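Local coordinates for protein aldo-keto reductase family 1, member B4 (Aldose reductase) (Schistosoma japonicum, PDB 4HBK) that probably reduces aldehydes to alcohols with NADPH, as an aldose reductase of the aldo/keto reductase family, at residues G162-H171 with L330-Y338. Sequence-based numbering, arbitrary orientation.
Sequences GQLCLDNVPH and LQMSGHQEY
From L164 facing Q331 to L166 facing H335 and on toward H171 and E337, residues 163-170, extended but in no regular strand, follow a C-terminal loop that leaves a 3-10 turn at 330-332 and folds through two type I turns, M332 to H335 and H335 to Y338; H171 begins helix 171-183. H335 carries the middle. With its ring carbon CG anti to the backbone N (chi1 -163°), the imidazole reaches across, and H335 NE2 donates to the carbonyl D167 O at 2.9 Å, close to the ring plane. Its other nitrogen, H335 ND1, accepts from E337 N at 2.8 Å with a nearly straight N-H (168°), so both ring nitrogens are engaged and the rotation of the ring is fixed. L166 lies against the ring's edge, L166 CG 3.7 Å from H335 CD2. Nearer G162, L164 CD2 sits 3.9 Å from M332 CG, while one water accepts from L164 N and donates to Q331 O. At the far end E337 bends at chi2 and packs its CB and CG against the H171 ring, E337 CG 3.6 Å from H171 CE1; its carboxylate is salt-bridged to R198, and H171 NE2 is hydrogen-bonded to P146 O. M332 also touches W145. The two loops belong to the (beta/alpha)8 barrel of the aldo/keto reductases and meet at its surface, with M332 about 8 Å between side chains from H144, the predicted substrate-binding residue.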
loop_
_atom_site.group_PDB
_atom_site.type_symbol
_atom_site.label_atom_id
_atom_site.label_comp_id
_atom_site.label_asym_id
_atom_site.label_seq_id
_atom_site.Cartn_x
_atom_site.Cartn_y
_atom_site.Cartn_z
ATOM N N GLY A 162 -27.000 5.121 9.343
ATOM C CA GLY A 162 -25.700 4.469 9.325
ATOM C C GLY A 162 -25.092 4.306 7.935
ATOM O O GLY A 162 -24.095 3.607 7.774
ATOM N N GLN A 163 -25.691 4.948 6.934
ATOM C CA GLN A 163 -25.190 4.890 5.563
ATOM C C GLN A 163 -24.070 5.895 5.372
ATOM O O GLN A 163 -24.117 6.992 5.926
ATOM C CB GLN A 163 -26.297 5.224 4.560
ATOM C CG GLN A 163 -27.536 4.371 4.671
ATOM C CD GLN A 163 -27.413 3.083 3.904
ATOM O OE1 GLN A 163 -26.977 2.061 4.440
ATOM N NE2 GLN A 163 -27.800 3.117 2.633
ATOM N N LEU A 164 -23.083 5.526 4.565
ATOM C CA LEU A 164 -21.996 6.426 4.211
ATOM C C LEU A 164 -22.523 7.556 3.312
ATOM O O LEU A 164 -23.420 7.342 2.498
ATOM C CB LEU A 164 -20.894 5.628 3.508
ATOM C CG LEU A 164 -19.510 5.526 4.161
ATOM C CD1 LEU A 164 -19.589 5.517 5.651
ATOM C CD2 LEU A 164 -18.727 4.304 3.651
ATOM N N CYS A 165 -21.999 8.764 3.488
ATOM C CA CYS A 165 -22.377 9.880 2.625
ATOM C C CYS A 165 -21.442 9.905 1.417
ATOM O O CYS A 165 -20.317 10.388 1.500
ATOM C CB CYS A 165 -22.313 11.212 3.387
ATOM S SG CYS A 165 -23.513 11.364 4.764
ATOM N N LEU A 166 -21.918 9.362 0.301
ATOM C CA LEU A 166 -21.129 9.236 -0.920
ATOM C C LEU A 166 -20.962 10.573 -1.640
ATOM O O LEU A 166 -21.744 11.499 -1.448
ATOM C CB LEU A 166 -21.799 8.228 -1.860
ATOM C CG LEU A 166 -21.520 6.728 -1.672
ATOM C CD1 LEU A 166 -20.824 6.415 -0.368
ATOM C CD2 LEU A 166 -22.791 5.902 -1.825
ATOM N N ASP A 167 -19.928 10.670 -2.473
ATOM C CA ASP A 167 -19.756 11.831 -3.333
ATOM C C ASP A 167 -19.491 11.347 -4.757
ATOM O O ASP A 167 -19.201 10.169 -4.972
ATOM C CB ASP A 167 -18.627 12.739 -2.814
ATOM C CG ASP A 167 -18.658 14.131 -3.447
ATOM O OD1 ASP A 167 -19.646 14.440 -4.149
ATOM O OD2 ASP A 167 -17.702 14.917 -3.242
ATOM N N ASN A 168 -19.617 12.239 -5.733
ATOM C CA ASN A 168 -19.341 11.885 -7.125
ATOM C C ASN A 168 -18.229 12.751 -7.719
ATOM O O ASN A 168 -18.413 13.949 -7.926
ATOM C CB ASN A 168 -20.607 12.000 -7.979
ATOM C CG ASN A 168 -21.739 11.132 -7.464
ATOM O OD1 ASN A 168 -21.529 10.231 -6.644
ATOM N ND2 ASN A 168 -22.950 11.391 -7.950
ATOM N N VAL A 169 -17.076 12.142 -7.988
ATOM C CA VAL A 169 -15.931 12.873 -8.523
ATOM C C VAL A 169 -15.197 12.008 -9.528
ATOM O O VAL A 169 -14.658 10.965 -9.164
ATOM C CB VAL A 169 -14.922 13.245 -7.424
ATOM C CG1 VAL A 169 -13.821 14.109 -8.012
ATOM C CG2 VAL A 169 -15.620 13.957 -6.258
ATOM N N PRO A 170 -15.159 12.437 -10.799
ATOM C CA PRO A 170 -14.497 11.570 -11.775
ATOM C C PRO A 170 -13.046 11.284 -11.394
ATOM O O PRO A 170 -12.313 12.164 -10.926
ATOM C CB PRO A 170 -14.586 12.378 -13.073
ATOM C CG PRO A 170 -15.802 13.256 -12.875
ATOM C CD PRO A 170 -15.715 13.648 -11.429
ATOM N N HIS A 171 -12.640 10.042 -11.594
ATOM C CA HIS A 171 -11.272 9.648 -11.297
ATOM C C HIS A 171 -10.248 10.529 -11.994
ATOM O O HIS A 171 -9.253 10.917 -11.384
ATOM C CB HIS A 171 -11.072 8.178 -11.629
ATOM C CG HIS A 171 -11.883 7.269 -10.765
ATOM N ND1 HIS A 171 -12.294 6.018 -11.164
ATOM C CD2 HIS A 171 -12.364 7.442 -9.507
ATOM C CE1 HIS A 171 -12.989 5.454 -10.193
ATOM N NE2 HIS A 171 -13.042 6.295 -9.174
ATOM N N LEU A 330 -17.844 -3.220 2.283
ATOM C CA LEU A 330 -19.192 -3.303 1.706
ATOM C C LEU A 330 -20.003 -2.036 1.857
ATOM O O LEU A 330 -20.945 -1.826 1.105
ATOM C CB LEU A 330 -19.957 -4.451 2.347
ATOM C CG LEU A 330 -19.457 -5.850 2.020
ATOM C CD1 LEU A 330 -20.239 -6.884 2.829
ATOM C CD2 LEU A 330 -19.578 -6.131 0.532
ATOM N N GLN A 331 -19.683 -1.202 2.837
ATOM C CA GLN A 331 -20.442 0.027 3.017
ATOM C C GLN A 331 -20.314 0.982 1.829
ATOM O O GLN A 331 -21.067 1.950 1.730
ATOM C CB GLN A 331 -20.011 0.703 4.331
ATOM C CG GLN A 331 -20.748 0.186 5.561
ATOM C CD GLN A 331 -22.020 0.971 5.852
ATOM O OE1 GLN A 331 -21.975 2.097 6.386
ATOM N NE2 GLN A 331 -23.162 0.395 5.477
ATOM N N MET A 332 -19.375 0.698 0.925
ATOM C CA MET A 332 -19.206 1.511 -0.292
ATOM C C MET A 332 -19.775 0.812 -1.521
ATOM O O MET A 332 -19.623 1.295 -2.633
ATOM C CB MET A 332 -17.714 1.840 -0.540
ATOM C CG MET A 332 -17.101 2.734 0.520
ATOM S SD MET A 332 -15.351 3.108 0.235
ATOM C CE MET A 332 -14.750 1.519 -0.282
ATOM N N SER A 333 -20.441 -0.317 -1.312
ATOM C CA SER A 333 -20.813 -1.200 -2.417
ATOM C C SER A 333 -21.917 -0.614 -3.264
ATOM O O SER A 333 -22.215 -1.123 -4.335
ATOM C CB SER A 333 -21.233 -2.586 -1.900
ATOM O OG SER A 333 -22.415 -2.521 -1.110
ATOM N N GLY A 334 -22.515 0.469 -2.797
ATOM C CA GLY A 334 -23.610 1.075 -3.526
ATOM C C GLY A 334 -23.135 2.096 -4.535
ATOM O O GLY A 334 -23.911 2.560 -5.373
ATOM N N HIS A 335 -21.856 2.449 -4.464
ATOM C CA HIS A 335 -21.327 3.485 -5.339
ATOM C C HIS A 335 -21.062 2.949 -6.727
ATOM O O HIS A 335 -20.675 1.795 -6.901
ATOM C CB HIS A 335 -20.043 4.075 -4.769
ATOM C CG HIS A 335 -19.655 5.382 -5.384
ATOM N ND1 HIS A 335 -18.879 5.464 -6.521
ATOM C CD2 HIS A 335 -19.929 6.653 -5.018
ATOM C CE1 HIS A 335 -18.684 6.738 -6.820
ATOM N NE2 HIS A 335 -19.318 7.481 -5.927
ATOM N N GLN A 336 -21.280 3.811 -7.711
ATOM C CA GLN A 336 -20.964 3.534 -9.101
ATOM C C GLN A 336 -19.559 2.950 -9.260
ATOM O O GLN A 336 -19.344 2.033 -10.062
ATOM C CB GLN A 336 -21.079 4.830 -9.912
ATOM C CG GLN A 336 -20.697 4.693 -11.367
ATOM C CD GLN A 336 -21.796 4.059 -12.195
ATOM O OE1 GLN A 336 -21.543 3.486 -13.257
ATOM N NE2 GLN A 336 -23.026 4.172 -11.720
ATOM N N GLU A 337 -18.599 3.471 -8.500
ATOM C CA GLU A 337 -17.205 3.054 -8.683
ATOM C C GLU A 337 -16.726 2.072 -7.619
ATOM O O GLU A 337 -15.522 1.929 -7.409
ATOM C CB GLU A 337 -16.262 4.269 -8.720
ATOM C CG GLU A 337 -16.540 5.240 -9.842
ATOM C CD GLU A 337 -16.341 4.600 -11.196
ATOM O OE1 GLU A 337 -15.610 3.587 -11.276
ATOM O OE2 GLU A 337 -16.929 5.092 -12.179
ATOM N N TYR A 338 -17.650 1.414 -6.931
ATOM C CA TYR A 338 -17.239 0.367 -6.004
ATOM C C TYR A 338 -16.449 -0.634 -6.836
ATOM O O TYR A 338 -16.923 -1.071 -7.877
ATOM C CB TYR A 338 -18.444 -0.285 -5.337
ATOM C CG TYR A 338 -18.079 -1.446 -4.457
ATOM C CD1 TYR A 338 -17.477 -1.238 -3.222
ATOM C CD2 TYR A 338 -18.329 -2.757 -4.861
ATOM C CE1 TYR A 338 -17.133 -2.295 -2.415
ATOM C CE2 TYR A 338 -17.991 -3.825 -4.054
ATOM C CZ TYR A 338 -17.387 -3.585 -2.835
ATOM O OH TYR A 338 -17.051 -4.642 -2.028
HETATM O O HOH W 1 -23.212 2.907 3.133
#